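Local coordinates for superoxide dismutase (Candida albicans, PDB 4GUN), which probably destroys superoxide radicals in the cell, converting them to hydrogen peroxide and oxygen at a bound manganese ion, at residues I13-D18 against E27-H32; W84-P89 against P165-D170. The protein carries 2 engineered substitutions. All blocks are in the same frame, centred on the assembly; numbering follows the deposited sequence.

Contact 1 of 2, residues I13-D18 against E27-H32; sequences IDWALD and EINDLH. With MN (manganese (II) ion), chain Q.
Asn-29 points its carboxamide from the first long helix of the alpha-hairpin domain of a manganese superoxide dismutase into the loop 13-18 that precedes this helix. The amide does two jobs. Its ND2 donates to the backbone carbonyl O of Leu-17 over 3.0 Å, in a nearly linear bond (N-H...O 175°) that keeps the acceptor in the amide plane, although the nitrogen sits somewhat tilted from the plane of the Leu-17 carbonyl. The same ND2 lies 3.7 Å from CZ3 of Trp-15, approaching the indole obliquely, while OD1 is near the neighbouring CH2; ring and amide planes stand 49° apart, so the two groups are not stacked. With CG beside the backbone N, Asn-29 carries its amide out toward the loop.

Trp-15 reaches the helix through a rotamer that places CG between its own N and carbonyl carbon (chi1 37°), and the indole is held by Ile-13 and Trp-84: CG2 of Ile-13 covers one face, 3.4 Å above the ring plane and over its centre, and NE1 hydrogen-bonds to the carbonyl O of Trp-84. Leu-20 also packs on both Trp-15 and Asn-29.

Beside the amide bond, Leu-17 lays its two methyls on the helix. CD2 rests 3.9 Å from the carbonyl carbon of Asn-29, and CD1 touches the side chain of Asp-30, whose OD1 accepts a hydrogen bond from ND2 of Asn-34. One turn beyond Asn-29, the helix presents His-32, one of four protein ligands of the manganese, with His-80, Asp-170 and His-174. Its ring swings away from the loop, and NE2 binds the manganese at 2.2 Å.

Contact 2 of 2, residues W84-P89 against P165-D170; sequences WKNLAP and PIIAID. With MN (manganese (II) ion), chain Q.
OD1 of Asn-86 is gripped by two donors: the backbone N of Ala-168, at 2.7 Å, and NH1 of Arg-203, which also bonds to the carbonyl O of Ile-166. The Ala-168 N-H comes in fairly straight (166°) but well tilted from the plane of the amide carbonyl. The other end of the carboxamide completes the pairing, with ND2 donating to the carbonyl O of Ala-168 over 3.0 Å and the acceptor close to the amide plane. One side chain thus satisfies both backbone polar groups of a single residue on strand 163-170, and the two bonds together fix the rotation of the amide. Asn-86 is the first residue to leave helix 60-85; a chi1 of 66°, which tucks CG over its own backbone, turns the amide onto the strand.

Beside this polar pair, the CD1 methyl of Ile-167 lies 3.8 Å from CB of Asn-86, and the same isoleucine packs on Trp-197 and Ala-200 of helix 197-205. The other side of the strand is joined to strand 133-140, where Ile-166 and Ile-167 both face Ile-137 in a classic beta bulge. At the strand end, OD2 of Asp-170 binds manganese at 2.0 Å, and OD1 takes a weak bond from the metal-bound water. The pairing thus fastens the helix end to the strand two residues before a ligand of the three-histidine, one-aspartate metal site of the iron/manganese superoxide dismutase fold.

Overall arrangement
From the N terminus, contact 1 closes a short local loop, setting residues 13-18 against the start of helix 26-56. The chain then runs down that helix and returns along helix 60-85, whose end opens contact 2. This second contact closes a much longer loop, through helices 103-112 and 115-127 and the antiparallel sheet, and joins the alpha-hairpin domain to the C-terminal one. The two follow in series without crossing, and the centres of contact 1 and contact 2 are about 13 Å apart. They meet directly where loop 13-18 lies against residues 84-89, with Asp-14 near Lys-85 in a long, weak ion pair, and again at the manganese, which takes one ligand from each contact.

Contact 1 of 2, residues I13-D18 against E27-H32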
ATOM      1  N   ILE A  13      -2.542 -10.513 -31.795  1.00 19.25           N
ATOM      2  CA  ILE A  13      -1.837 -11.647 -31.153  1.00 18.76           C
ATOM      3  C   ILE A  13      -1.170 -12.545 -32.205  1.00 21.32           C
ATOM      4  O   ILE A  13      -1.857 -13.041 -33.086  1.00 18.73           O
ATOM      5  CB  ILE A  13      -2.786 -12.451 -30.214  1.00 21.57           C
ATOM      6  CG1 ILE A  13      -3.686 -11.539 -29.335  1.00 22.68           C
ATOM      7  CG2 ILE A  13      -2.033 -13.499 -29.395  1.00 21.12           C
ATOM      8  CD1 ILE A  13      -2.994 -10.671 -28.272  1.00 26.12           C
ATOM      9  N   ASP A  14       0.150 -12.795 -32.071  1.00 19.99           N
ATOM     10  CA  ASP A  14       0.978 -13.577 -33.010  1.00 20.80           C
ATOM     11  C   ASP A  14       0.808 -15.114 -32.935  1.00 24.14           C
ATOM     12  O   ASP A  14       1.649 -15.860 -33.453  1.00 26.39           O
ATOM     13  CB  ASP A  14       2.468 -13.183 -32.881  1.00 23.22           C
ATOM     14  CG  ASP A  14       2.751 -11.692 -32.736  1.00 36.71           C
ATOM     15  OD1 ASP A  14       2.079 -10.881 -33.433  1.00 38.79           O
ATOM     16  OD2 ASP A  14       3.673 -11.336 -31.964  1.00 42.81           O
ATOM     17  N   TRP A  15      -0.265 -15.581 -32.300  1.00 16.62           N
ATOM     18  CA  TRP A  15      -0.569 -17.005 -32.184  1.00 15.03           C
ATOM     19  C   TRP A  15      -2.066 -17.237 -32.081  1.00 18.33           C
ATOM     20  O   TRP A  15      -2.805 -16.340 -31.671  1.00 17.09           O
ATOM     21  CB  TRP A  15       0.192 -17.678 -31.020  1.00 13.02           C
ATOM     22  CG  TRP A  15       0.345 -16.841 -29.786  1.00 13.77           C
ATOM     23  CD1 TRP A  15       1.435 -16.102 -29.433  1.00 16.43           C
ATOM     24  CD2 TRP A  15      -0.594 -16.714 -28.703  1.00 13.56           C
ATOM     25  NE1 TRP A  15       1.227 -15.499 -28.215  1.00 15.39           N
ATOM     26  CE2 TRP A  15      -0.011 -15.856 -27.742  1.00 16.91           C
ATOM     27  CE3 TRP A  15      -1.891 -17.217 -28.466  1.00 15.08           C
ATOM     28  CZ2 TRP A  15      -0.680 -15.472 -26.571  1.00 16.14           C
ATOM     29  CZ3 TRP A  15      -2.544 -16.861 -27.288  1.00 16.54           C
ATOM     30  CH2 TRP A  15      -1.939 -15.998 -26.359  1.00 16.99           C
ATOM     31  N   ALA A  16      -2.510 -18.446 -32.462  1.00 15.68           N
ATOM     32  CA  ALA A  16      -3.921 -18.855 -32.404  1.00 14.82           C
ATOM     33  C   ALA A  16      -4.318 -19.070 -30.936  1.00 16.18           C
ATOM     34  O   ALA A  16      -3.467 -19.417 -30.114  1.00 14.11           O
ATOM     35  CB  ALA A  16      -4.122 -20.130 -33.209  1.00 15.54           C
ATOM     36  N   LEU A  17      -5.605 -18.860 -30.595  1.00 12.46           N
ATOM     37  CA  LEU A  17      -6.061 -18.985 -29.204  1.00 11.79           C
ATOM     38  C   LEU A  17      -5.817 -20.361 -28.554  1.00 14.10           C
ATOM     39  O   LEU A  17      -5.571 -20.461 -27.339  1.00 13.79           O
ATOM     40  CB  LEU A  17      -7.534 -18.590 -29.100  1.00 11.55           C
ATOM     41  CG  LEU A  17      -7.875 -17.146 -29.397  1.00 15.38           C
ATOM     42  CD1 LEU A  17      -9.365 -16.998 -29.688  1.00 16.17           C
ATOM     43  CD2 LEU A  17      -7.457 -16.227 -28.236  1.00 14.11           C
ATOM     44  N   ASP A  18      -5.853 -21.408 -29.363  1.00  9.54           N
ATOM     45  CA  ASP A  18      -5.664 -22.773 -28.874  1.00 10.53           C
ATOM     46  C   ASP A  18      -4.204 -23.286 -28.998  1.00 13.85           C
ATOM     47  O   ASP A  18      -3.923 -24.427 -28.643  1.00 14.20           O
ATOM     48  CB  ASP A  18      -6.636 -23.705 -29.628  1.00 13.13           C
ATOM     49  CG  ASP A  18      -6.336 -23.876 -31.117  1.00 25.28           C
ATOM     50  OD1 ASP A  18      -6.959 -24.752 -31.747  1.00 27.17           O
ATOM     51  OD2 ASP A  18      -5.505 -23.098 -31.658  1.00 28.56           O
ATOM     52  N   GLU A  27      -9.960 -21.561 -23.933  1.00 14.43           N
ATOM     53  CA  GLU A  27     -11.035 -21.001 -23.106  1.00 14.91           C
ATOM     54  C   GLU A  27     -10.532 -19.862 -22.220  1.00 16.41           C
ATOM     55  O   GLU A  27     -11.119 -18.776 -22.250  1.00 15.27           O
ATOM     56  CB  GLU A  27     -11.767 -22.123 -22.329  1.00 17.47           C
ATOM     57  CG  GLU A  27     -12.562 -23.071 -23.236  1.00 29.17           C
ATOM     58  CD  GLU A  27     -11.762 -23.806 -24.303  1.00 40.30           C
ATOM     59  OE1 GLU A  27     -10.658 -24.303 -23.974  1.00 12.59           O
ATOM     60  OE2 GLU A  27     -12.186 -23.792 -25.483  1.00 27.80           O
ATOM     61  N   ILE A  28      -9.371 -20.060 -21.550  1.00 11.14           N
ATOM     62  CA  ILE A  28      -8.701 -18.992 -20.775  1.00  9.68           C
ATOM     63  C   ILE A  28      -8.253 -17.879 -21.735  1.00 11.79           C
ATOM     64  O   ILE A  28      -8.646 -16.743 -21.541  1.00  9.51           O
ATOM     65  CB  ILE A  28      -7.511 -19.516 -19.913  1.00 11.19           C
ATOM     66  CG1 ILE A  28      -8.010 -20.388 -18.745  1.00  9.98           C
ATOM     67  CG2 ILE A  28      -6.628 -18.340 -19.405  1.00 10.67           C
ATOM     68  CD1 ILE A  28      -6.905 -21.281 -18.123  1.00  9.02           C
ATOM     69  N   ASN A  29      -7.456 -18.212 -22.782  1.00  8.89           N
ATOM     70  CA  ASN A  29      -6.958 -17.234 -23.755  1.00  8.28           C
ATOM     71  C   ASN A  29      -8.052 -16.354 -24.389  1.00 12.22           C
ATOM     72  O   ASN A  29      -7.887 -15.141 -24.495  1.00 10.61           O
ATOM     73  CB  ASN A  29      -6.092 -17.927 -24.824  1.00 11.06           C
ATOM     74  CG  ASN A  29      -4.719 -18.368 -24.347  1.00 22.15           C
ATOM     75  OD1 ASN A  29      -4.164 -17.830 -23.389  1.00 13.69           O
ATOM     76  ND2 ASN A  29      -4.113 -19.333 -25.035  1.00  8.98           N
ATOM     77  N   ASP A  30      -9.186 -16.950 -24.776  1.00 11.52           N
ATOM     78  CA  ASP A  30     -10.285 -16.174 -25.377  1.00 11.62           C
ATOM     79  C   ASP A  30     -10.861 -15.128 -24.398  1.00 14.76           C
ATOM     80  O   ASP A  30     -11.101 -13.984 -24.781  1.00 14.76           O
ATOM     81  CB  ASP A  30     -11.396 -17.100 -25.890  1.00 13.26           C
ATOM     82  CG  ASP A  30     -12.373 -16.412 -26.825  1.00 20.38           C
ATOM     83  OD1 ASP A  30     -12.066 -15.294 -27.289  1.00 22.52           O
ATOM     84  OD2 ASP A  30     -13.415 -17.009 -27.128  1.00 26.95           O
ATOM     85  N   LEU A  31     -11.057 -15.515 -23.140  1.00 12.59           N
ATOM     86  CA  LEU A  31     -11.569 -14.586 -22.120  1.00 11.69           C
ATOM     87  C   LEU A  31     -10.498 -13.584 -21.750  1.00 14.22           C
ATOM     88  O   LEU A  31     -10.772 -12.383 -21.626  1.00 12.63           O
ATOM     89  CB  LEU A  31     -11.994 -15.346 -20.865  1.00 10.63           C
ATOM     90  CG  LEU A  31     -13.270 -16.155 -20.982  1.00 15.15           C
ATOM     91  CD1 LEU A  31     -13.397 -17.108 -19.806  1.00 14.35           C
ATOM     92  CD2 LEU A  31     -14.502 -15.247 -21.111  1.00 16.36           C
ATOM     93  N   HIS A  32      -9.265 -14.091 -21.603  1.00 10.53           N
ATOM     94  CA  HIS A  32      -8.108 -13.294 -21.186  1.00  8.79           C
ATOM     95  C   HIS A  32      -7.844 -12.112 -22.092  1.00 10.29           C
ATOM     96  O   HIS A  32      -7.744 -10.991 -21.606  1.00  9.26           O
ATOM     97  CB  HIS A  32      -6.860 -14.173 -20.990  1.00  7.79           C
ATOM     98  CG  HIS A  32      -5.906 -13.648 -19.946  1.00  9.80           C
ATOM     99  ND1 HIS A  32      -4.727 -14.297 -19.671  1.00 10.46           N
ATOM    100  CD2 HIS A  32      -5.975 -12.533 -19.182  1.00  9.82           C
ATOM    101  CE1 HIS A  32      -4.126 -13.578 -18.739  1.00  9.06           C
ATOM    102  NE2 HIS A  32      -4.833 -12.501 -18.422  1.00  8.88           N
TER
HETATM  103 MN    MN Q 301      -4.514 -11.151 -16.769  1.00  9.91          MN
HETATM  104  O   HOH W   1      -3.896  -9.969 -15.071  1.00 14.68           O

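Contact 2 of 2, residues W84-P89 against P165-D170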
ATOM      1  N   TRP A  84       1.436 -11.351 -23.883  1.00  8.98           N
ATOM      2  CA  TRP A  84       1.182 -12.014 -25.167  1.00  9.72           C
ATOM      3  C   TRP A  84       2.446 -12.139 -26.034  1.00 14.16           C
ATOM      4  O   TRP A  84       2.609 -13.148 -26.730  1.00 12.25           O
ATOM      5  CB  TRP A  84       0.042 -11.369 -25.974  1.00  8.68           C
ATOM      6  CG  TRP A  84      -1.158 -10.862 -25.208  1.00  9.20           C
ATOM      7  CD1 TRP A  84      -1.751  -9.643 -25.352  1.00 11.62           C
ATOM      8  CD2 TRP A  84      -1.949 -11.584 -24.241  1.00  8.73           C
ATOM      9  NE1 TRP A  84      -2.866  -9.559 -24.552  1.00 10.61           N
ATOM     10  CE2 TRP A  84      -2.983 -10.718 -23.822  1.00 11.97           C
ATOM     11  CE3 TRP A  84      -1.854 -12.860 -23.652  1.00  9.65           C
ATOM     12  CZ2 TRP A  84      -3.906 -11.075 -22.834  1.00 10.57           C
ATOM     13  CZ3 TRP A  84      -2.792 -13.226 -22.702  1.00 11.03           C
ATOM     14  CH2 TRP A  84      -3.771 -12.320 -22.266  1.00 11.73           C
ATOM     15  N   LYS A  85       3.334 -11.116 -25.961  1.00 11.55           N
ATOM     16  CA  LYS A  85       4.601 -11.074 -26.688  1.00 10.72           C
ATOM     17  C   LYS A  85       5.637 -12.024 -26.148  1.00 14.35           C
ATOM     18  O   LYS A  85       6.499 -12.450 -26.923  1.00 14.31           O
ATOM     19  CB  LYS A  85       5.134  -9.640 -26.845  1.00 12.79           C
ATOM     20  CG  LYS A  85       4.399  -8.808 -27.899  1.00 20.37           C
ATOM     21  CD  LYS A  85       4.867  -9.119 -29.306  1.00 32.30           C
ATOM     22  CE  LYS A  85       4.398  -8.121 -30.335  1.00 47.81           C
ATOM     23  NZ  LYS A  85       5.066  -8.350 -31.646  1.00 62.04           N
ATOM     24  N   ASN A  86       5.566 -12.391 -24.841  1.00 10.82           N
ATOM     25  CA  ASN A  86       6.495 -13.388 -24.287  1.00 10.51           C
ATOM     26  C   ASN A  86       5.905 -14.789 -24.151  1.00 13.68           C
ATOM     27  O   ASN A  86       6.410 -15.621 -23.400  1.00 13.01           O
ATOM     28  CB  ASN A  86       7.339 -12.916 -23.073  1.00  5.52           C
ATOM     29  CG  ASN A  86       6.605 -12.611 -21.795  1.00 15.15           C
ATOM     30  OD1 ASN A  86       6.799 -11.555 -21.210  1.00  9.41           O
ATOM     31  ND2 ASN A  86       5.820 -13.553 -21.275  1.00 11.96           N
ATOM     32  N   LEU A  87       4.851 -15.057 -24.934  1.00  9.69           N
ATOM     33  CA  LEU A  87       4.224 -16.366 -25.020  1.00  9.11           C
ATOM     34  C   LEU A  87       4.307 -16.782 -26.475  1.00 12.83           C
ATOM     35  O   LEU A  87       4.184 -15.938 -27.360  1.00 12.24           O
ATOM     36  CB  LEU A  87       2.749 -16.331 -24.564  1.00  8.89           C
ATOM     37  CG  LEU A  87       2.478 -16.186 -23.047  1.00 11.94           C
ATOM     38  CD1 LEU A  87       1.004 -15.962 -22.789  1.00 11.08           C
ATOM     39  CD2 LEU A  87       2.968 -17.407 -22.254  1.00 11.77           C
ATOM     40  N   ALA A  88       4.535 -18.057 -26.733  1.00 10.45           N
ATOM     41  CA  ALA A  88       4.647 -18.564 -28.107  1.00 10.63           C
ATOM     42  C   ALA A  88       4.332 -20.050 -28.139  1.00 15.97           C
ATOM     43  O   ALA A  88       4.749 -20.776 -27.227  1.00 15.50           O
ATOM     44  CB  ALA A  88       6.060 -18.339 -28.648  1.00 11.08           C
ATOM     45  N   PRO A  89       3.654 -20.543 -29.199  1.00 14.09           N
ATOM     46  CA  PRO A  89       3.440 -22.000 -29.307  1.00 13.79           C
ATOM     47  C   PRO A  89       4.773 -22.753 -29.333  1.00 16.99           C
ATOM     48  O   PRO A  89       5.806 -22.171 -29.703  1.00 15.02           O
ATOM     49  CB  PRO A  89       2.722 -22.170 -30.651  1.00 15.98           C
ATOM     50  CG  PRO A  89       2.307 -20.817 -31.087  1.00 20.57           C
ATOM     51  CD  PRO A  89       3.126 -19.811 -30.373  1.00 16.23           C
ATOM     52  N   PRO A 165      11.290  -4.441 -18.449  1.00 10.16           N
ATOM     53  CA  PRO A 165      10.658  -5.760 -18.251  1.00  9.81           C
ATOM     54  C   PRO A 165      11.143  -6.730 -19.357  1.00 10.05           C
ATOM     55  O   PRO A 165      11.153  -6.365 -20.537  1.00  8.52           O
ATOM     56  CB  PRO A 165       9.152  -5.449 -18.312  1.00 11.86           C
ATOM     57  CG  PRO A 165       9.040  -4.186 -19.117  1.00 14.94           C
ATOM     58  CD  PRO A 165      10.352  -3.453 -19.042  1.00 10.70           C
ATOM     59  N   ILE A 166      11.663  -7.901 -18.965  1.00  6.16           N
ATOM     60  CA  ILE A 166      12.221  -8.898 -19.908  1.00  5.18           C
ATOM     61  C   ILE A 166      11.214 -10.032 -20.147  1.00  9.59           C
ATOM     62  O   ILE A 166      10.998 -10.457 -21.287  1.00  7.49           O
ATOM     63  CB  ILE A 166      13.638  -9.411 -19.458  1.00  7.24           C
ATOM     64  CG1 ILE A 166      14.640  -8.256 -19.137  1.00  6.02           C
ATOM     65  CG2 ILE A 166      14.239 -10.428 -20.447  1.00  5.95           C
ATOM     66  CD1 ILE A 166      14.842  -7.190 -20.304  1.00  7.01           C
ATOM     67  N   ILE A 167      10.622 -10.523 -19.048  1.00  7.57           N
ATOM     68  CA  ILE A 167       9.587 -11.557 -19.031  1.00  6.72           C
ATOM     69  C   ILE A 167       8.498 -11.103 -18.081  1.00 10.25           C
ATOM     70  O   ILE A 167       8.803 -10.712 -16.951  1.00 10.48           O
ATOM     71  CB  ILE A 167      10.165 -12.952 -18.598  1.00  9.30           C
ATOM     72  CG1 ILE A 167      11.056 -13.591 -19.697  1.00  9.52           C
ATOM     73  CG2 ILE A 167       9.059 -13.937 -18.105  1.00  9.00           C
ATOM     74  CD1 ILE A 167      10.327 -14.103 -20.992  1.00 17.91           C
ATOM     75  N   ALA A 168       7.220 -11.186 -18.523  1.00  5.82           N
ATOM     76  CA  ALA A 168       6.079 -10.868 -17.666  1.00  5.27           C
ATOM     77  C   ALA A 168       5.255 -12.151 -17.508  1.00  7.61           C
ATOM     78  O   ALA A 168       4.969 -12.833 -18.513  1.00  5.60           O
ATOM     79  CB  ALA A 168       5.239  -9.771 -18.297  1.00  6.39           C
ATOM     80  N   ILE A 169       4.983 -12.529 -16.247  1.00  6.19           N
ATOM     81  CA  ILE A 169       4.160 -13.688 -15.856  1.00  6.13           C
ATOM     82  C   ILE A 169       2.933 -13.234 -15.051  1.00  7.74           C
ATOM     83  O   ILE A 169       3.070 -12.796 -13.910  1.00  7.23           O
ATOM     84  CB  ILE A 169       4.920 -14.805 -15.092  1.00 10.20           C
ATOM     85  CG1 ILE A 169       6.209 -15.273 -15.833  1.00 12.39           C
ATOM     86  CG2 ILE A 169       3.967 -15.995 -14.806  1.00 10.43           C
ATOM     87  CD1 ILE A 169       5.979 -16.002 -17.147  1.00 12.86           C
ATOM     88  N   ASP A 170       1.748 -13.415 -15.627  1.00  4.55           N
ATOM     89  CA  ASP A 170       0.470 -13.093 -15.001  1.00  4.69           C
ATOM     90  C   ASP A 170       0.110 -14.132 -13.931  1.00 10.87           C
ATOM     91  O   ASP A 170      -0.051 -15.314 -14.246  1.00  9.72           O
ATOM     92  CB  ASP A 170      -0.643 -13.035 -16.066  1.00  6.02           C
ATOM     93  CG  ASP A 170      -1.911 -12.321 -15.619  1.00  8.85           C
ATOM     94  OD1 ASP A 170      -1.990 -11.919 -14.444  1.00 13.13           O
ATOM     95  OD2 ASP A 170      -2.793 -12.126 -16.448  1.00 12.77           O
TER
HETATM   96 MN    MN Q 301      -4.514 -11.151 -16.769  1.00  9.91          MN
HETATM   97  O   HOH W   1      -3.896  -9.969 -15.071  1.00 14.68           O